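Local coordinates for protein seryl-tRNA synthetase (PDB 2DQ0) that probably charges tRNA(Ser), and also tRNA(Sec), with serine at the expense of ATP, as a homodimeric class II synthetase, at residues I208-T213 and A327-Q332. Numbering follows the deposited sequence.
Sequences IEKGFT and AEELFQ
Glu329 and Lys210 are the two residues that touch between 327-332 and 208-213, and they bury just 79 Å² in all. Along the helical segment, Ala327 comes first and turns its methyl away from Lys210, packing on Ile358 of strand 354-362 and Val372 of strand 367-376. Glu328 has its carboxylate in a salt bridge with Arg127 and hydrogen-bonded to the Tyr338 hydroxyl. Glu329 reaches across: its CG stands anti to the carbonyl carbon (chi1 -82°) and the chain runs extended, meeting Lys210, extended beyond CG, which comes from the opposite direction. Lys210 NZ lies 2.9 Å from Glu329 OE2, a salt bridge whose hydrogen bond is weak, while Glu329 OE1 is 3.3 Å from Lys210 NZ. Because Lys210 NZ crowds another atom of the model, these distances are doubtful. Both side chains together bridge the 11.8 Å between Lys210 CA and Glu329 CA. Leu330 packs instead on Phe202 and Arg206 of helix 190-209, and Phe331 on Val371 and Val372. Just after Lys210, Gly211, at positive phi (95°), is the C-prime residue where Gly211 N bonds Ile208 O at 3.0 Å and Phe212 N bonds Leu207 O. The contact is thus a modest surface link between helix 316-333 of the class II catalytic core and the Schellman motif closing helix 190-209.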
# COMPACT_ATOMS: atom_id res chain seq x y z
N ILE A 208 -1.82 -11.04 20.68
CA ILE A 208 -1.62 -10.08 21.77
C ILE A 208 -1.79 -10.79 23.12
O ILE A 208 -1.00 -10.57 24.04
CB ILE A 208 -2.61 -8.91 21.70
CG1 ILE A 208 -2.20 -7.96 20.59
CG2 ILE A 208 -2.60 -8.15 23.00
CD1 ILE A 208 -3.11 -6.75 20.49
N GLU A 209 -2.80 -11.63 23.26
CA GLU A 209 -2.96 -12.35 24.51
C GLU A 209 -1.71 -13.21 24.79
O GLU A 209 -1.34 -13.41 25.94
CB GLU A 209 -4.19 -13.26 24.49
CG GLU A 209 -5.49 -12.60 24.08
CD GLU A 209 -6.61 -13.61 23.81
OE1 GLU A 209 -7.70 -13.19 23.35
OE2 GLU A 209 -6.39 -14.82 24.05
N LYS A 210 -1.07 -13.73 23.74
CA LYS A 210 0.11 -14.57 23.93
C LYS A 210 1.39 -13.77 24.14
O LYS A 210 2.48 -14.34 24.08
CB LYS A 210 0.31 -15.51 22.74
CG LYS A 210 -0.80 -16.54 22.57
CD LYS A 210 -0.48 -17.54 21.47
CE LYS A 210 -1.37 -18.75 21.61
NZ LYS A 210 -1.23 -19.69 20.47
N GLY A 211 1.25 -12.46 24.33
CA GLY A 211 2.42 -11.62 24.55
C GLY A 211 3.09 -10.88 23.41
O GLY A 211 4.20 -10.34 23.59
N PHE A 212 2.46 -10.84 22.24
CA PHE A 212 3.08 -10.13 21.11
C PHE A 212 2.69 -8.64 21.05
O PHE A 212 1.51 -8.28 21.19
CB PHE A 212 2.70 -10.81 19.80
CG PHE A 212 3.33 -12.14 19.62
CD1 PHE A 212 3.10 -13.16 20.55
CD2 PHE A 212 4.18 -12.37 18.54
CE1 PHE A 212 3.73 -14.41 20.40
CE2 PHE A 212 4.81 -13.61 18.38
CZ PHE A 212 4.59 -14.64 19.32
N THR A 213 3.68 -7.77 20.87
CA THR A 213 3.40 -6.34 20.78
C THR A 213 2.90 -6.06 19.36
O THR A 213 3.57 -6.35 18.35
CB THR A 213 4.66 -5.45 21.13
OG1 THR A 213 5.85 -6.12 20.71
CG2 THR A 213 4.76 -5.22 22.64
N ALA A 327 -0.55 -20.38 14.70
CA ALA A 327 -1.38 -20.28 13.49
C ALA A 327 -2.39 -21.42 13.46
O ALA A 327 -3.54 -21.22 13.10
CB ALA A 327 -0.54 -20.32 12.25
N GLU A 328 -1.96 -22.62 13.85
CA GLU A 328 -2.87 -23.78 13.89
C GLU A 328 -4.09 -23.51 14.76
O GLU A 328 -5.20 -23.92 14.41
CB GLU A 328 -2.16 -25.04 14.42
CG GLU A 328 -1.15 -25.62 13.48
CD GLU A 328 -0.55 -26.91 13.98
OE1 GLU A 328 -1.31 -27.90 14.14
OE2 GLU A 328 0.68 -26.94 14.20
N GLU A 329 -3.88 -22.84 15.90
CA GLU A 329 -4.98 -22.55 16.81
C GLU A 329 -6.03 -21.69 16.16
O GLU A 329 -7.23 -21.92 16.35
CB GLU A 329 -4.49 -21.87 18.07
CG GLU A 329 -3.94 -22.80 19.13
CD GLU A 329 -3.41 -22.05 20.34
OE1 GLU A 329 -4.12 -21.14 20.81
OE2 GLU A 329 -2.29 -22.36 20.82
N LEU A 330 -5.58 -20.68 15.42
CA LEU A 330 -6.52 -19.78 14.77
C LEU A 330 -7.43 -20.52 13.81
O LEU A 330 -8.65 -20.35 13.85
CB LEU A 330 -5.78 -18.67 14.02
CG LEU A 330 -5.01 -17.74 14.94
CD1 LEU A 330 -4.20 -16.77 14.10
CD2 LEU A 330 -5.97 -17.02 15.88
N PHE A 331 -6.85 -21.35 12.96
CA PHE A 331 -7.67 -22.08 12.01
C PHE A 331 -8.56 -23.12 12.65
O PHE A 331 -9.62 -23.43 12.13
CB PHE A 331 -6.79 -22.65 10.90
CG PHE A 331 -6.32 -21.59 9.93
CD1 PHE A 331 -7.06 -21.32 8.76
CD2 PHE A 331 -5.20 -20.79 10.24
CE1 PHE A 331 -6.70 -20.27 7.92
CE2 PHE A 331 -4.82 -19.74 9.41
CZ PHE A 331 -5.57 -19.46 8.23
N GLN A 332 -8.15 -23.64 13.81
CA GLN A 332 -9.02 -24.58 14.50
C GLN A 332 -10.23 -23.80 15.03
O GLN A 332 -11.38 -24.25 14.88
CB GLN A 332 -8.28 -25.27 15.64
CG GLN A 332 -7.20 -26.20 15.15
CD GLN A 332 -6.38 -26.79 16.27
OE1 GLN A 332 -5.38 -27.46 16.03
NE2 GLN A 332 -6.81 -26.56 17.49